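PDB 5M41: nigritoxine from Vibrio nigripulchritudo, which acts as a bacterial toxin against crustaceans and insects and has a new fold. Local coordinates for residues Pro250-His253 and Leu254-Tyr257; Tyr498-Glu501 and Ala502-Ile505. One frame throughout, in Å; residues are numbered along the deposited sequence.

Contact 1. Residues Pro250-His253 and Leu254-Tyr257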
loop_
_atom_site.group_PDB
_atom_site.type_symbol
_atom_site.label_atom_id
_atom_site.label_comp_id
_atom_site.label_asym_id
_atom_site.label_seq_id
_atom_site.Cartn_x
_atom_site.Cartn_y
_atom_site.Cartn_z
ATOM N N PRO A 250 1.664 -14.854 -0.388
ATOM C CA PRO A 250 2.651 -13.771 -0.223
ATOM C C PRO A 250 4.057 -14.218 0.225
ATOM O O PRO A 250 5.049 -13.618 -0.241
ATOM C CB PRO A 250 2.002 -12.876 0.827
ATOM C CG PRO A 250 0.525 -13.068 0.579
ATOM C CD PRO A 250 0.379 -14.530 0.265
ATOM N N PHE A 251 4.159 -15.240 1.103
ATOM C CA PHE A 251 5.477 -15.651 1.616
ATOM C C PHE A 251 5.826 -17.064 1.137
ATOM O O PHE A 251 6.627 -17.719 1.744
ATOM C CB PHE A 251 5.576 -15.523 3.173
ATOM C CG PHE A 251 4.997 -14.213 3.719
ATOM C CD1 PHE A 251 5.664 -12.990 3.525
ATOM C CD2 PHE A 251 3.769 -14.201 4.379
ATOM C CE1 PHE A 251 5.126 -11.790 4.013
ATOM C CE2 PHE A 251 3.232 -13.004 4.859
ATOM C CZ PHE A 251 3.917 -11.806 4.680
ATOM N N SER A 252 5.205 -17.529 0.054
ATOM C CA SER A 252 5.465 -18.886 -0.459
ATOM C C SER A 252 6.955 -19.247 -0.486
ATOM O O SER A 252 7.758 -18.546 -1.111
ATOM C CB SER A 252 4.931 -18.995 -1.879
ATOM O OG SER A 252 5.410 -20.179 -2.480
ATOM N N HIS A 253 7.323 -20.351 0.156
ATOM C CA HIS A 253 8.723 -20.764 0.203
ATOM C C HIS A 253 9.140 -21.345 -1.120
ATOM O O HIS A 253 10.250 -21.103 -1.613
ATOM C CB HIS A 253 8.949 -21.725 1.386
ATOM C CG HIS A 253 8.796 -21.048 2.733
ATOM N ND1 HIS A 253 9.850 -20.500 3.403
ATOM C CD2 HIS A 253 7.662 -20.768 3.494
ATOM C CE1 HIS A 253 9.407 -19.921 4.542
ATOM N NE2 HIS A 253 8.072 -20.098 4.606
ATOM N N LEU A 254 8.219 -22.064 -1.740
ATOM C CA LEU A 254 8.464 -22.612 -3.055
ATOM C C LEU A 254 8.550 -21.503 -4.125
ATOM O O LEU A 254 9.401 -21.563 -5.014
ATOM C CB LEU A 254 7.382 -23.640 -3.382
ATOM C CG LEU A 254 7.410 -24.346 -4.732
ATOM C CD1 LEU A 254 8.736 -25.108 -4.876
ATOM C CD2 LEU A 254 6.220 -25.285 -4.861
ATOM N N ALA A 255 7.687 -20.484 -4.057
ATOM C CA ALA A 255 7.882 -19.335 -4.961
ATOM C C ALA A 255 9.278 -18.689 -4.768
ATOM O O ALA A 255 9.948 -18.271 -5.744
ATOM C CB ALA A 255 6.790 -18.295 -4.758
ATOM N N LYS A 256 9.726 -18.601 -3.526
ATOM C CA LYS A 256 11.101 -18.102 -3.281
ATOM C C LYS A 256 12.137 -18.998 -3.990
ATOM O O LYS A 256 13.072 -18.510 -4.611
ATOM C CB LYS A 256 11.405 -17.980 -1.783
ATOM C CG LYS A 256 12.791 -17.388 -1.480
ATOM C CD LYS A 256 13.094 -17.255 0.023
ATOM C CE LYS A 256 13.206 -18.626 0.677
ATOM N NZ LYS A 256 13.047 -18.588 2.157
ATOM N N TYR A 257 11.942 -20.310 -3.942
ATOM C CA TYR A 257 12.887 -21.218 -4.600
ATOM C C TYR A 257 12.854 -21.047 -6.136
ATOM O O TYR A 257 13.900 -20.933 -6.783
ATOM C CB TYR A 257 12.635 -22.688 -4.207
ATOM C CG TYR A 257 13.659 -23.624 -4.835
ATOM C CD1 TYR A 257 15.030 -23.329 -4.749
ATOM C CD2 TYR A 257 13.268 -24.797 -5.521
ATOM C CE1 TYR A 257 15.980 -24.172 -5.322
ATOM C CE2 TYR A 257 14.219 -25.636 -6.099
ATOM C CZ TYR A 257 15.571 -25.315 -5.989
ATOM O OH TYR A 257 16.535 -26.114 -6.556
#

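Contact 2. Residues Tyr498-Glu501 and Ala502-Ile505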
loop_
_atom_site.group_PDB
_atom_site.type_symbol
_atom_site.label_atom_id
_atom_site.label_comp_id
_atom_site.label_asym_id
_atom_site.label_seq_id
_atom_site.Cartn_x
_atom_site.Cartn_y
_atom_site.Cartn_z
ATOM N N TYR A 498 -22.605 16.736 12.018
ATOM C CA TYR A 498 -21.407 15.959 11.855
ATOM C C TYR A 498 -21.753 14.473 11.907
ATOM O O TYR A 498 -22.322 13.988 12.895
ATOM C CB TYR A 498 -20.366 16.332 12.920
ATOM C CG TYR A 498 -19.176 15.409 12.933
ATOM C CD1 TYR A 498 -18.462 15.140 11.763
ATOM C CD2 TYR A 498 -18.772 14.795 14.106
ATOM C CE1 TYR A 498 -17.375 14.282 11.773
ATOM C CE2 TYR A 498 -17.693 13.929 14.125
ATOM C CZ TYR A 498 -16.996 13.682 12.960
ATOM O OH TYR A 498 -15.929 12.820 12.994
ATOM N N ILE A 499 -21.422 13.763 10.832
ATOM C CA ILE A 499 -21.603 12.311 10.789
ATOM C C ILE A 499 -20.297 11.611 11.128
ATOM O O ILE A 499 -19.355 11.589 10.330
ATOM C CB ILE A 499 -22.146 11.816 9.432
ATOM C CG1 ILE A 499 -23.442 12.557 9.085
ATOM C CG2 ILE A 499 -22.383 10.307 9.484
ATOM C CD1 ILE A 499 -23.767 12.581 7.606
ATOM N N ASN A 500 -20.249 11.068 12.338
ATOM C CA ASN A 500 -19.083 10.364 12.839
ATOM C C ASN A 500 -19.137 8.963 12.283
ATOM O O ASN A 500 -19.944 8.140 12.731
ATOM C CB ASN A 500 -19.117 10.350 14.370
ATOM C CG ASN A 500 -17.815 9.887 14.986
ATOM O OD1 ASN A 500 -17.206 8.910 14.536
ATOM N ND2 ASN A 500 -17.387 10.583 16.044
ATOM N N GLU A 501 -18.301 8.699 11.286
ATOM C CA GLU A 501 -18.343 7.429 10.576
ATOM C C GLU A 501 -17.953 6.238 11.462
ATOM O O GLU A 501 -18.403 5.111 11.224
ATOM C CB GLU A 501 -17.469 7.483 9.319
ATOM C CG GLU A 501 -18.056 8.281 8.160
ATOM C CD GLU A 501 -16.978 8.760 7.188
ATOM O OE1 GLU A 501 -16.096 9.530 7.623
ATOM O OE2 GLU A 501 -16.996 8.380 5.996
ATOM N N ALA A 502 -17.133 6.493 12.485
ATOM C CA ALA A 502 -16.641 5.443 13.382
ATOM C C ALA A 502 -17.715 5.026 14.380
ATOM O O ALA A 502 -18.215 3.904 14.329
ATOM C CB ALA A 502 -15.382 5.907 14.104
ATOM N N GLU A 503 -18.072 5.950 15.271
ATOM C CA GLU A 503 -19.147 5.764 16.255
ATOM C C GLU A 503 -20.515 5.506 15.625
ATOM O O GLU A 503 -21.457 5.138 16.332
ATOM C CB GLU A 503 -19.255 6.998 17.168
ATOM C CG GLU A 503 -18.069 7.232 18.098
ATOM C CD GLU A 503 -18.034 8.642 18.675
ATOM O OE1 GLU A 503 -19.058 9.355 18.606
ATOM O OE2 GLU A 503 -16.974 9.041 19.199
ATOM N N GLY A 504 -20.626 5.710 14.311
ATOM C CA GLY A 504 -21.912 5.653 13.611
ATOM C C GLY A 504 -22.925 6.620 14.206
ATOM O O GLY A 504 -24.132 6.376 14.146
ATOM N N ILE A 505 -22.427 7.717 14.782
ATOM C CA ILE A 505 -23.247 8.693 15.513
ATOM C C ILE A 505 -23.296 10.041 14.781
ATOM O O ILE A 505 -22.329 10.435 14.127
ATOM C CB ILE A 505 -22.745 8.857 16.983
ATOM C CG1 ILE A 505 -23.180 7.653 17.838
ATOM C CG2 ILE A 505 -23.219 10.166 17.618
ATOM C CD1 ILE A 505 -22.402 7.471 19.130
#

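Contact 1. Residues Pro250-His253 and Leu254-Tyr257
Ser252 turns its hydroxyl forward onto the first turn of helix 253-264 and caps it. OG accepts from Ala255 N at 2.8 Å, and the N-H...O angle of 166° makes the bond nearly straight. The torsion explains the reach: OG stands anti to the backbone N (chi1 168°), beside the carbonyl carbon, which points it at Ala255 N in the following turn. The methylene comes along with it. Ser252 CB lies 3.5 Å from Ala255 CB, closer than carbons usually pack.

His253 and Lys256 leave the turn side by side and point the same way. The lysine chain is extended at first and bends at chi3 (67°). NZ then comes to 3.9 Å from His253 ND1, approaching the ring obliquely. Phe251 O lies over one face of the imidazole, offset toward the rim on the CD2 side.

Two backbone bonds open the helix: Lys256 N to Ser252 O at 3.1 Å, and Tyr257 N to His253 O at 3.0 Å. Leu254 packs on Leu207 and Leu244 of neighbouring helices, and Tyr257 OH bonds to Ser210.

The cap is a classic N-cap serine. Its hydroxyl satisfies Ala255 N, and Glu243 accepts from Leu254 N. The Glu243 carboxylate at this N-terminal end probably interacts favourably with the helix dipole.

Contact 2. Residues Tyr498-Glu501 and Ala502-Ile505
Asn500 bends its side chain over the turn and offers OD1 to two backbone N-H groups. Glu503 N donates to Asn500 OD1 at 3.2 Å. The donor sits well above the amide plane, 57° out of it. Ala502 N gives a second, weak bond to the same oxygen. Asn500 CG lies anti to the backbone N (chi1 -168°), which brings the amide alongside residues 502 and 503. The weak bond to Ala502 N is that of an Asx turn; the bond to Glu503 N, one residue further on, is the better one.

The Glu503 side chain comes back across the amide. The Glu503 carboxylate stacks on the Asn500 amide, with the planes 25° apart. Glu503 OE1 is 3.3 Å from Asn500 ND2, but the angle is too poor for a hydrogen bond. A weak bond to Glu548 takes up ND2 instead.

The backbone closes the hairpin. Asn500 N donates to Ile505 O at 2.8 Å. The return bond, Ile505 N to Asn500 O, is weak. Gly504 and Ile505 both face Asn500, which makes a G1 beta bulge. Gly504 has a positive phi, a conformation that glycine adopts readily.

Further out, Tyr498 lays one ring face under Asn500 N, which is 4.1 Å from the ring plane. Tyr498 OH bonds to Asp551 of helix 546-555, and Gln555 of that helix donates to Ile499 O. Glu501 forms a salt bridge with Arg454.

Strands 496-500 and 505-515 are thus joined by a tight turn. One amide oxygen of the buried Asn500 serves two N-H groups, one of them weakly. The ND2 group has two carboxylates close by, those of Glu503 and Glu548, and its partial positive charge probably eases their mutual repulsion.

Contacts 1 and 2 are separate local motifs on opposite sides of the chain's centre. Their centres are about 42 Å apart, and their nearest atoms about 28 Å. Contact 1 comes first along the chain and starts helix 253-264. Contact 2 turns the chain between the first two strands of a four-stranded antiparallel sheet. In each, a polar side chain accepts from backbone N-H: one group for Ser252, two for Asn500, one of them weakly. The magnesium ion is bound at Val189, Glu192 and Asp195, so neither contact supplies its ligands. Both are structural features, with no direct touch between them.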